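Local coordinates for protein hydrazine synthase subunit beta (Candidatus Kuenenia stuttgartiensis, PDB 5C2V) that forms part of the hydrazine synthase complex, which condenses nitric oxide with ammonium, and may modulate passage of the hydroxylamine intermediate between the gamma and alpha active sites, at residues F16-S21 / L27-Q32; V71-A74 / V79-V82; Y267-V272 / I347-D352; G271-H276 / A337-N342. All coordinates share one frame; numbering follows the deposited sequence.

Interaction 1 (F16-S21 / L27-Q32); sequences FHITMS and LFISNQ
The antiparallel β-hairpin of strands 15-20 and 26-31, the first two strands of a propeller blade, pairs F16-M20 with L27-Q32. At one end F16 N donates to S30 O (2.9 Å). Further along, T19 and F28 form a hydrogen-bonded pair, with F28 N to T19 O at 3.1 Å. I18 with I29 and M20 with L27 are non-hydrogen-bonded pairs, and their side chains share one face. There I18 CG1 lies alongside I29 CG1 at 3.8 Å. L27 CD2 reaches over to M20 CG at 3.7 Å, and M20 runs extended past this methyl. The opposite face carries T19, F28 and S30; T19 CG2 meets F28 CB at 4.0 Å, and the F28 ring turns its edge to S21 N. With CG anti to the backbone N (chi1 -171°) and the chain extended, the Q32 amide lies over one face of the F16 ring, the planes 28° apart; its NE2 hydrogen-bonds to E58 OE2. I18, M20 and L27 also pack on Y335 of strand 333-338, while T19 and S30 touch S60 of strand 57-62. A blade hairpin with both faces against neighbouring blades is typical of the β-propeller.

Interaction 2 (V71-A74 / V79-V82); sequences VCNA and VSVV
V71 pairs with S80 in the hairpin of strands 68-73 and 78-83, the middle two strands of a four-stranded propeller blade. The V71-S80 pair is hydrogen-bonded in both directions. V71 N gives its hydrogen to S80 O at 2.9 Å, and S80 N returns one to V71 O at 2.9 Å. V71 O also receives a CA-H...O contact from V79 CA at 3.2 Å. The V71 side chain points to the same face as S80, and it continues to V82, where methyl meets methyl, V71 CG2 to V82 CG2 at 4.1 Å. C72 comes next and forms a non-hydrogen-bonded pair with V79 on the other face. There the sulfur looks toward a V79 methyl, C72 SG to V79 CG2 4.4 Å, a loose apolar touch. Both side chains also pack on I102 of strand 99-104, in the following blade. N73 closes the strand. Its side chain ends near S80, with CG set opposite its own carbonyl carbon (chi1 -49°). The hairpin is linked to the outer strand 88-94 through the serine hydroxyl: S80 OG hydrogen-bonds to E89 OE1.

Interaction 3 (Y267-V272 / I347-D352); sequences YLYIGV and IRTAVD
Y269 and Y267, two residues apart on one strand, send their rings to the short C-terminal tail that follows strand 343-348. The contact joins adjacent blades of the β-propeller at this tail. The Y269 side chain is set roughly perpendicular to that of T349. The T349 methyl sits beside the phenol end, with T349 CG2 to Y269 CE2 at 3.6 Å. Y267 meets the next two residues of the tail. A350 CB lies 3.7 Å from Y267 CZ, near the hydroxyl end of the ring. V351 CG2 approaches Y267 CE2 at 4.1 Å, its side chain running antiparallel alongside the tyrosine. No direct hydrogen bond crosses the contact. One water does the polar work instead. It bonds to Y269 OH at 2.7 Å and accepts from A350 N at 3.1 Å. The same water lies over the centre of the Y267 ring, 3.4 Å above its plane, so it touches both tyrosines. Outside this shell, T349 OG1 bonds to G331 O. With OG1 between the backbone N and the carbonyl carbon (chi1 66°), the methyl is left to face Y269. V351 and Y267 both touch D262. Strand 267-272 lies between strands 256-261 and 277-282 of its blade. Strand 343-348 is an edge strand of the three this chain gives to the next sheet, and there I347 and R348 pair antiparallel with a strand of the gamma subunit.

Interaction 4 (G271-H276 / A337-N342); sequences GVRGMH and ANYFSN
R273 reaches the Y339-F340 pair with a long side chain, its CG roughly anti to the backbone N (chi1 -160°) and chi2 and chi3 extended as well. On the other side, Y339 swings its ring opposite its backbone N (chi1 174°). This ring meets that of its neighbour F340, Y339 CD1 standing 3.5 Å above the centre of the F340 ring. The guanidinium comes up obliquely to both. R273 NH2 is 4.3 Å from Y339 CG, and R273 NH1 is 4.4 Å from F340 CE2. R273 CZ is 5.8 Å from the Y339 ring centroid, a long cation-pi approach that can add at most a weak attraction. No hydrogen bond joins the two segments, and little surface is buried between them. The contact lies at a subunit interface. Y339 OH bonds to Q47 of the gamma subunit, and H276 NE2 bonds to D52 of that same subunit. N51 of the gamma subunit packs on both R273 and F340. Within the chain, R273 also touches F16 of strand 15-20 and S323 of strand 322-327. The contact thus joins the turn between strands 267-272 and 277-282 to the turn between strands 333-338 and 343-348, in adjacent blades.

The four contacts lie on four sheets of the propeller. Interactions 1 and 2 come first in the chain, each a hairpin within its own blade. Their centres are about 12 Å apart and they touch where S30 packs on V71. Interactions 3 and 4 start from the same strand, 267-272, and reach the sheet of strands 333-338 and 343-348; their centres are about 16 Å apart. Interaction 4 returns to interaction 1, their centres about 13 Å apart, through Q32 on Y339, F16 on R273 and I18 on A337. The N-terminal blade therefore packs against the C-terminal one, closing the ring. Interactions 2 and 3 are the farthest apart, with centres at about 28 Å.

Interaction 1 (F16-S21 / L27-Q32)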
loop_
_atom_site.group_PDB
_atom_site.type_symbol
_atom_site.label_atom_id
_atom_site.label_comp_id
_atom_site.label_asym_id
_atom_site.label_seq_id
_atom_site.Cartn_x
_atom_site.Cartn_y
_atom_site.Cartn_z
ATOM N N PHE B 16 4.293 -52.062 -22.073
ATOM C CA PHE B 16 3.697 -51.641 -20.810
ATOM C C PHE B 16 4.661 -51.335 -19.657
ATOM O O PHE B 16 4.262 -50.733 -18.660
ATOM C CB PHE B 16 2.715 -52.723 -20.357
ATOM C CG PHE B 16 1.602 -52.211 -19.500
ATOM C CD1 PHE B 16 0.567 -51.479 -20.056
ATOM C CD2 PHE B 16 1.579 -52.474 -18.141
ATOM C CE1 PHE B 16 -0.463 -51.008 -19.271
ATOM C CE2 PHE B 16 0.548 -52.007 -17.351
ATOM C CZ PHE B 16 -0.475 -51.272 -17.916
ATOM N N HIS B 17 5.923 -51.730 -19.796
ATOM C CA HIS B 17 6.855 -51.655 -18.671
ATOM C C HIS B 17 8.298 -51.684 -19.158
ATOM O O HIS B 17 8.574 -52.150 -20.263
ATOM C CB HIS B 17 6.592 -52.809 -17.691
ATOM C CG HIS B 17 7.324 -52.690 -16.387
ATOM N ND1 HIS B 17 8.612 -53.149 -16.208
ATOM C CD2 HIS B 17 6.942 -52.171 -15.197
ATOM C CE1 HIS B 17 8.993 -52.915 -14.965
ATOM N NE2 HIS B 17 7.998 -52.322 -14.330
ATOM N N ILE B 18 9.220 -51.203 -18.332
ATOM C CA ILE B 18 10.632 -51.263 -18.682
ATOM C C ILE B 18 11.510 -51.324 -17.432
ATOM O O ILE B 18 11.164 -50.776 -16.384
ATOM C CB ILE B 18 11.036 -50.056 -19.570
ATOM C CG1 ILE B 18 12.397 -50.293 -20.229
ATOM C CG2 ILE B 18 11.014 -48.755 -18.772
ATOM C CD1 ILE B 18 12.790 -49.220 -21.223
ATOM N N THR B 19 12.639 -52.015 -17.546
ATOM C CA THR B 19 13.619 -52.081 -16.471
ATOM C C THR B 19 15.008 -52.237 -17.070
ATOM O O THR B 19 15.161 -52.307 -18.289
ATOM C CB THR B 19 13.335 -53.244 -15.499
ATOM O OG1 THR B 19 14.277 -53.210 -14.420
ATOM C CG2 THR B 19 13.440 -54.581 -16.218
ATOM N N MET B 20 16.021 -52.297 -16.214
ATOM C CA MET B 20 17.396 -52.354 -16.691
ATOM C C MET B 20 18.253 -53.245 -15.802
ATOM O O MET B 20 18.041 -53.318 -14.592
ATOM C CB MET B 20 17.986 -50.944 -16.759
ATOM C CG MET B 20 19.168 -50.797 -17.697
ATOM S SD MET B 20 19.753 -49.093 -17.755
ATOM C CE MET B 20 20.563 -49.063 -19.349
ATOM N N SER B 21 19.215 -53.927 -16.414
ATOM C CA SER B 21 20.144 -54.769 -15.674
ATOM C C SER B 21 20.971 -53.914 -14.719
ATOM O O SER B 21 21.291 -52.768 -15.032
ATOM C CB SER B 21 21.054 -55.541 -16.632
ATOM O OG SER B 21 21.765 -54.660 -17.484
ATOM N N LEU B 27 18.241 -53.422 -21.472
ATOM C CA LEU B 27 16.877 -53.023 -21.153
ATOM C C LEU B 27 15.891 -54.135 -21.498
ATOM O O LEU B 27 15.987 -54.758 -22.560
ATOM C CB LEU B 27 16.503 -51.743 -21.904
ATOM C CG LEU B 27 17.230 -50.464 -21.487
ATOM C CD1 LEU B 27 17.140 -49.418 -22.584
ATOM C CD2 LEU B 27 16.644 -49.932 -20.191
ATOM N N PHE B 28 14.944 -54.374 -20.598
ATOM C CA PHE B 28 13.932 -55.402 -20.800
ATOM C C PHE B 28 12.543 -54.783 -20.831
ATOM O O PHE B 28 12.057 -54.270 -19.823
ATOM C CB PHE B 28 14.011 -56.463 -19.702
ATOM C CG PHE B 28 15.400 -56.978 -19.457
ATOM C CD1 PHE B 28 16.220 -56.380 -18.515
ATOM C CD2 PHE B 28 15.888 -58.057 -20.172
ATOM C CE1 PHE B 28 17.499 -56.850 -18.291
ATOM C CE2 PHE B 28 17.165 -58.534 -19.952
ATOM C CZ PHE B 28 17.972 -57.930 -19.009
ATOM N N ILE B 29 11.905 -54.838 -21.993
ATOM C CA ILE B 29 10.595 -54.228 -22.164
ATOM C C ILE B 29 9.492 -55.276 -22.190
ATOM O O ILE B 29 9.518 -56.185 -23.010
ATOM C CB ILE B 29 10.522 -53.401 -23.460
ATOM C CG1 ILE B 29 11.481 -52.209 -23.409
ATOM C CG2 ILE B 29 9.115 -52.930 -23.693
ATOM C CD1 ILE B 29 12.837 -52.483 -24.017
ATOM N N SER B 30 8.513 -55.145 -21.304
ATOM C CA SER B 30 7.389 -56.067 -21.325
ATOM C C SER B 30 6.365 -55.572 -22.333
ATOM O O SER B 30 5.820 -54.484 -22.184
ATOM C CB SER B 30 6.759 -56.196 -19.937
ATOM O OG SER B 30 7.693 -56.697 -18.998
ATOM N N ASN B 31 6.108 -56.372 -23.362
ATOM C CA ASN B 31 5.134 -55.999 -24.376
ATOM C C ASN B 31 3.778 -56.603 -24.048
ATOM O O ASN B 31 3.598 -57.819 -24.110
ATOM C CB ASN B 31 5.600 -56.448 -25.763
ATOM C CG ASN B 31 6.955 -55.875 -26.136
ATOM O OD1 ASN B 31 7.278 -54.738 -25.793
ATOM N ND2 ASN B 31 7.756 -56.665 -26.842
ATOM N N GLN B 32 2.823 -55.746 -23.705
ATOM C CA GLN B 32 1.518 -56.204 -23.248
ATOM C C GLN B 32 0.725 -56.841 -24.381
ATOM O O GLN B 32 0.092 -57.882 -24.200
ATOM C CB GLN B 32 0.726 -55.045 -22.640
ATOM C CG GLN B 32 -0.547 -55.478 -21.937
ATOM C CD GLN B 32 -1.460 -54.315 -21.607
ATOM O OE1 GLN B 32 -1.637 -53.400 -22.411
ATOM N NE2 GLN B 32 -2.045 -54.344 -20.415
#

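Interaction 2 (V71-A74 / V79-V82)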
loop_
_atom_site.group_PDB
_atom_site.type_symbol
_atom_site.label_atom_id
_atom_site.label_comp_id
_atom_site.label_asym_id
_atom_site.label_seq_id
_atom_site.Cartn_x
_atom_site.Cartn_y
_atom_site.Cartn_z
ATOM N N VAL B 71 9.310 -62.287 -15.267
ATOM C CA VAL B 71 8.290 -61.502 -15.951
ATOM C C VAL B 71 6.903 -61.800 -15.390
ATOM O O VAL B 71 6.575 -62.952 -15.116
ATOM C CB VAL B 71 8.303 -61.784 -17.468
ATOM C CG1 VAL B 71 7.321 -60.883 -18.190
ATOM C CG2 VAL B 71 9.704 -61.600 -18.029
ATOM N N CYS B 72 6.091 -60.762 -15.215
ATOM C CA CYS B 72 4.737 -60.949 -14.708
ATOM C C CYS B 72 3.727 -61.065 -15.837
ATOM O O CYS B 72 3.445 -60.085 -16.520
ATOM C CB CYS B 72 4.341 -59.789 -13.793
ATOM S SG CYS B 72 4.920 -59.932 -12.096
ATOM N N ASN B 73 3.158 -62.255 -16.007
ATOM C CA ASN B 73 2.098 -62.451 -16.983
ATOM C C ASN B 73 0.748 -62.297 -16.298
ATOM O O ASN B 73 0.344 -63.136 -15.483
ATOM C CB ASN B 73 2.216 -63.822 -17.648
ATOM C CG ASN B 73 3.619 -64.105 -18.153
ATOM O OD1 ASN B 73 4.036 -63.587 -19.190
ATOM N ND2 ASN B 73 4.353 -64.937 -17.423
ATOM N N ALA B 74 0.054 -61.220 -16.650
ATOM C CA ALA B 74 -1.147 -60.797 -15.944
ATOM C C ALA B 74 -2.363 -61.654 -16.266
ATOM O O ALA B 74 -3.070 -62.107 -15.365
ATOM C CB ALA B 74 -1.436 -59.348 -16.263
ATOM N N VAL B 79 3.929 -66.161 -13.614
ATOM C CA VAL B 79 5.231 -65.507 -13.660
ATOM C C VAL B 79 6.222 -66.361 -14.443
ATOM O O VAL B 79 6.497 -67.503 -14.073
ATOM C CB VAL B 79 5.794 -65.252 -12.245
ATOM C CG1 VAL B 79 7.228 -64.747 -12.325
ATOM C CG2 VAL B 79 4.916 -64.269 -11.483
ATOM N N SER B 80 6.755 -65.808 -15.526
ATOM C CA SER B 80 7.733 -66.515 -16.343
ATOM C C SER B 80 9.153 -66.278 -15.843
ATOM O O SER B 80 9.494 -65.175 -15.419
ATOM C CB SER B 80 7.618 -66.083 -17.806
ATOM O OG SER B 80 6.322 -66.344 -18.315
ATOM N N VAL B 81 9.978 -67.319 -15.887
ATOM C CA VAL B 81 11.396 -67.169 -15.586
ATOM C C VAL B 81 12.199 -67.271 -16.877
ATOM O O VAL B 81 12.152 -68.288 -17.569
ATOM C CB VAL B 81 11.891 -68.221 -14.580
ATOM C CG1 VAL B 81 13.376 -68.033 -14.309
ATOM C CG2 VAL B 81 11.097 -68.131 -13.288
ATOM N N VAL B 82 12.933 -66.210 -17.197
ATOM C CA VAL B 82 13.643 -66.130 -18.468
ATOM C C VAL B 82 15.155 -66.175 -18.288
ATOM O O VAL B 82 15.713 -65.454 -17.461
ATOM C CB VAL B 82 13.268 -64.840 -19.229
ATOM C CG1 VAL B 82 14.098 -64.699 -20.499
ATOM C CG2 VAL B 82 11.781 -64.823 -19.549
#

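Interaction 3 (Y267-V272 / I347-D352)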
loop_
_atom_site.group_PDB
_atom_site.type_symbol
_atom_site.label_atom_id
_atom_site.label_comp_id
_atom_site.label_asym_id
_atom_site.label_seq_id
_atom_site.Cartn_x
_atom_site.Cartn_y
_atom_site.Cartn_z
ATOM N N TYR B 267 17.069 -36.745 -7.835
ATOM C CA TYR B 267 15.898 -36.434 -8.650
ATOM C C TYR B 267 14.843 -37.533 -8.617
ATOM O O TYR B 267 15.147 -38.695 -8.351
ATOM C CB TYR B 267 16.311 -36.183 -10.102
ATOM C CG TYR B 267 17.280 -35.041 -10.286
ATOM C CD1 TYR B 267 16.827 -33.737 -10.426
ATOM C CD2 TYR B 267 18.649 -35.268 -10.332
ATOM C CE1 TYR B 267 17.709 -32.688 -10.599
ATOM C CE2 TYR B 267 19.539 -34.226 -10.503
ATOM C CZ TYR B 267 19.063 -32.938 -10.637
ATOM O OH TYR B 267 19.946 -31.897 -10.809
ATOM N N LEU B 268 13.599 -37.153 -8.892
ATOM C CA LEU B 268 12.530 -38.130 -9.066
ATOM C C LEU B 268 11.976 -38.049 -10.484
ATOM O O LEU B 268 11.735 -36.957 -11.004
ATOM C CB LEU B 268 11.412 -37.913 -8.046
ATOM C CG LEU B 268 10.271 -38.934 -8.092
ATOM C CD1 LEU B 268 10.803 -40.344 -7.883
ATOM C CD2 LEU B 268 9.200 -38.604 -7.064
ATOM N N TYR B 269 11.785 -39.208 -11.108
ATOM C CA TYR B 269 11.301 -39.260 -12.485
ATOM C C TYR B 269 9.921 -39.902 -12.550
ATOM O O TYR B 269 9.722 -41.007 -12.051
ATOM C CB TYR B 269 12.292 -40.024 -13.367
ATOM C CG TYR B 269 13.686 -39.437 -13.354
ATOM C CD1 TYR B 269 14.589 -39.763 -12.351
ATOM C CD2 TYR B 269 14.096 -38.550 -14.341
ATOM C CE1 TYR B 269 15.860 -39.225 -12.330
ATOM C CE2 TYR B 269 15.370 -38.009 -14.330
ATOM C CZ TYR B 269 16.246 -38.351 -13.321
ATOM O OH TYR B 269 17.514 -37.819 -13.298
ATOM N N ILE B 270 8.971 -39.204 -13.164
ATOM C CA ILE B 270 7.586 -39.664 -13.209
ATOM C C ILE B 270 7.040 -39.748 -14.627
ATOM O O ILE B 270 6.909 -38.732 -15.311
ATOM C CB ILE B 270 6.660 -38.738 -12.396
ATOM C CG1 ILE B 270 7.105 -38.676 -10.934
ATOM C CG2 ILE B 270 5.213 -39.202 -12.502
ATOM C CD1 ILE B 270 6.277 -37.735 -10.088
ATOM N N GLY B 271 6.726 -40.960 -15.071
ATOM C CA GLY B 271 6.025 -41.128 -16.327
ATOM C C GLY B 271 4.615 -40.581 -16.215
ATOM O O GLY B 271 3.842 -41.001 -15.352
ATOM N N VAL B 272 4.278 -39.645 -17.092
ATOM C CA VAL B 272 2.930 -39.101 -17.155
ATOM C C VAL B 272 2.281 -39.608 -18.429
ATOM O O VAL B 272 2.613 -39.167 -19.540
ATOM C CB VAL B 272 2.920 -37.562 -17.130
ATOM C CG1 VAL B 272 1.500 -37.048 -17.014
ATOM C CG2 VAL B 272 3.770 -37.045 -15.978
ATOM N N ILE B 347 16.316 -40.167 -22.465
ATOM C CA ILE B 347 16.481 -38.821 -21.931
ATOM C C ILE B 347 17.818 -38.651 -21.219
ATOM O O ILE B 347 18.193 -39.468 -20.380
ATOM C CB ILE B 347 15.350 -38.469 -20.941
ATOM C CG1 ILE B 347 13.992 -38.903 -21.496
ATOM C CG2 ILE B 347 15.361 -36.983 -20.615
ATOM C CD1 ILE B 347 12.846 -38.702 -20.526
ATOM N N ARG B 348 18.535 -37.584 -21.559
ATOM C CA ARG B 348 19.751 -37.225 -20.840
ATOM C C ARG B 348 19.373 -36.379 -19.631
ATOM O O ARG B 348 18.792 -35.306 -19.777
ATOM C CB ARG B 348 20.720 -36.467 -21.750
ATOM C CG ARG B 348 22.005 -36.014 -21.070
ATOM C CD ARG B 348 22.882 -37.195 -20.690
ATOM N NE ARG B 348 24.204 -36.771 -20.240
ATOM C CZ ARG B 348 24.545 -36.610 -18.965
ATOM N NH1 ARG B 348 23.659 -36.841 -18.006
ATOM N NH2 ARG B 348 25.772 -36.220 -18.649
ATOM N N THR B 349 19.698 -36.865 -18.438
ATOM C CA THR B 349 19.272 -36.204 -17.210
ATOM C C THR B 349 20.178 -35.034 -16.841
ATOM O O THR B 349 21.136 -34.726 -17.550
ATOM C CB THR B 349 19.226 -37.191 -16.031
ATOM O OG1 THR B 349 20.552 -37.649 -15.736
ATOM C CG2 THR B 349 18.346 -38.384 -16.373
ATOM N N ALA B 350 19.862 -34.386 -15.724
ATOM C CA ALA B 350 20.633 -33.243 -15.248
ATOM C C ALA B 350 21.974 -33.683 -14.673
ATOM O O ALA B 350 22.908 -32.886 -14.571
ATOM C CB ALA B 350 19.840 -32.467 -14.208
ATOM N N VAL B 351 22.059 -34.954 -14.294
ATOM C CA VAL B 351 23.280 -35.512 -13.722
ATOM C C VAL B 351 24.425 -35.482 -14.731
ATOM O O VAL B 351 24.259 -35.878 -15.884
ATOM C CB VAL B 351 23.063 -36.959 -13.241
ATOM C CG1 VAL B 351 24.314 -37.488 -12.557
ATOM C CG2 VAL B 351 21.869 -37.032 -12.300
ATOM N N ASP B 352 25.584 -35.005 -14.290
ATOM C CA ASP B 352 26.757 -34.920 -15.151
ATOM C C ASP B 352 28.013 -35.387 -14.422
ATOM O O ASP B 352 28.035 -36.470 -13.835
ATOM C CB ASP B 352 26.944 -33.490 -15.659
ATOM C CG ASP B 352 26.975 -32.472 -14.534
ATOM O OD1 ASP B 352 26.440 -32.771 -13.446
ATOM O OD2 ASP B 352 27.532 -31.373 -14.741
HETATM O O HOH W 1 17.569 -35.117 -13.754
#

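Interaction 4 (G271-H276 / A337-N342)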
loop_
_atom_site.group_PDB
_atom_site.type_symbol
_atom_site.label_atom_id
_atom_site.label_comp_id
_atom_site.label_asym_id
_atom_site.label_seq_id
_atom_site.Cartn_x
_atom_site.Cartn_y
_atom_site.Cartn_z
ATOM N N GLY B 271 6.726 -40.960 -15.071
ATOM C CA GLY B 271 6.025 -41.128 -16.327
ATOM C C GLY B 271 4.615 -40.581 -16.215
ATOM O O GLY B 271 3.842 -41.001 -15.352
ATOM N N VAL B 272 4.278 -39.645 -17.092
ATOM C CA VAL B 272 2.930 -39.101 -17.155
ATOM C C VAL B 272 2.281 -39.608 -18.429
ATOM O O VAL B 272 2.613 -39.167 -19.540
ATOM C CB VAL B 272 2.920 -37.562 -17.130
ATOM C CG1 VAL B 272 1.500 -37.048 -17.014
ATOM C CG2 VAL B 272 3.770 -37.045 -15.978
ATOM N N ARG B 273 1.331 -40.517 -18.236
ATOM C CA ARG B 273 0.767 -41.335 -19.300
ATOM C C ARG B 273 -0.276 -40.584 -20.115
ATOM O O ARG B 273 -0.311 -40.681 -21.341
ATOM C CB ARG B 273 0.158 -42.601 -18.693
ATOM C CG ARG B 273 -0.049 -43.751 -19.659
ATOM C CD ARG B 273 -0.704 -44.922 -18.941
ATOM N NE ARG B 273 -0.611 -46.165 -19.698
ATOM C CZ ARG B 273 -1.531 -46.585 -20.559
ATOM N NH1 ARG B 273 -2.620 -45.859 -20.774
ATOM N NH2 ARG B 273 -1.363 -47.730 -21.205
ATOM N N GLY B 274 -1.128 -39.836 -19.423
ATOM C CA GLY B 274 -2.170 -39.070 -20.077
ATOM C C GLY B 274 -1.609 -37.905 -20.866
ATOM O O GLY B 274 -2.071 -37.609 -21.969
ATOM N N MET B 275 -0.615 -37.235 -20.293
ATOM C CA MET B 275 -0.012 -36.069 -20.930
ATOM C C MET B 275 1.242 -36.405 -21.730
ATOM O O MET B 275 1.898 -35.508 -22.258
ATOM C CB MET B 275 0.310 -35.002 -19.885
ATOM C CG MET B 275 -0.924 -34.341 -19.308
ATOM S SD MET B 275 -2.094 -33.824 -20.579
ATOM C CE MET B 275 -1.190 -32.482 -21.346
ATOM N N HIS B 276 1.582 -37.690 -21.796
ATOM C CA HIS B 276 2.683 -38.169 -22.633
ATOM C C HIS B 276 4.006 -37.462 -22.367
ATOM O O HIS B 276 4.650 -36.985 -23.302
ATOM C CB HIS B 276 2.332 -38.013 -24.115
ATOM C CG HIS B 276 0.921 -38.384 -24.448
ATOM N ND1 HIS B 276 0.412 -39.647 -24.227
ATOM C CD2 HIS B 276 -0.085 -37.660 -24.987
ATOM C CE1 HIS B 276 -0.849 -39.681 -24.616
ATOM N NE2 HIS B 276 -1.178 -38.491 -25.080
ATOM N N ALA B 337 9.000 -46.000 -21.501
ATOM C CA ALA B 337 8.321 -46.935 -22.395
ATOM C C ALA B 337 6.961 -46.408 -22.851
ATOM O O ALA B 337 6.072 -46.161 -22.039
ATOM C CB ALA B 337 8.160 -48.287 -21.715
ATOM N N ASN B 338 6.812 -46.260 -24.163
ATOM C CA ASN B 338 5.605 -45.721 -24.779
ATOM C C ASN B 338 4.799 -46.792 -25.513
ATOM O O ASN B 338 5.248 -47.348 -26.531
ATOM C CB ASN B 338 5.969 -44.591 -25.740
ATOM C CG ASN B 338 6.952 -43.610 -25.135
ATOM O OD1 ASN B 338 6.873 -43.287 -23.950
ATOM N ND2 ASN B 338 7.897 -43.144 -25.943
ATOM N N TYR B 339 3.608 -47.050 -24.973
ATOM C CA TYR B 339 2.694 -48.097 -25.429
ATOM C C TYR B 339 2.129 -47.864 -26.827
ATOM O O TYR B 339 2.254 -48.719 -27.703
ATOM C CB TYR B 339 1.539 -48.225 -24.423
ATOM C CG TYR B 339 0.430 -49.181 -24.819
ATOM C CD1 TYR B 339 -0.693 -48.735 -25.506
ATOM C CD2 TYR B 339 0.494 -50.525 -24.478
ATOM C CE1 TYR B 339 -1.709 -49.605 -25.861
ATOM C CE2 TYR B 339 -0.515 -51.403 -24.829
ATOM C CZ TYR B 339 -1.614 -50.938 -25.519
ATOM O OH TYR B 339 -2.623 -51.808 -25.868
ATOM N N PHE B 340 1.501 -46.710 -27.030
ATOM C CA PHE B 340 0.825 -46.427 -28.291
ATOM C C PHE B 340 1.815 -46.188 -29.423
ATOM O O PHE B 340 1.595 -46.622 -30.554
ATOM C CB PHE B 340 -0.105 -45.221 -28.144
ATOM C CG PHE B 340 -1.238 -45.444 -27.183
ATOM C CD1 PHE B 340 -2.290 -46.279 -27.518
ATOM C CD2 PHE B 340 -1.254 -44.815 -25.950
ATOM C CE1 PHE B 340 -3.334 -46.490 -26.637
ATOM C CE2 PHE B 340 -2.297 -45.019 -25.065
ATOM C CZ PHE B 340 -3.338 -45.858 -25.410
ATOM N N SER B 341 2.909 -45.501 -29.113
ATOM C CA SER B 341 3.937 -45.217 -30.106
ATOM C C SER B 341 4.846 -46.423 -30.312
ATOM O O SER B 341 5.668 -46.441 -31.230
ATOM C CB SER B 341 4.760 -43.996 -29.692
ATOM O OG SER B 341 3.950 -42.837 -29.617
ATOM N N ASN B 342 4.686 -47.425 -29.449
ATOM C CA ASN B 342 5.470 -48.656 -29.509
ATOM C C ASN B 342 6.970 -48.405 -29.491
ATOM O O ASN B 342 7.704 -48.974 -30.301
ATOM C CB ASN B 342 5.108 -49.464 -30.760
ATOM C CG ASN B 342 3.686 -49.977 -30.732
ATOM O OD1 ASN B 342 3.225 -50.512 -29.725
ATOM N ND2 ASN B 342 2.980 -49.816 -31.845
#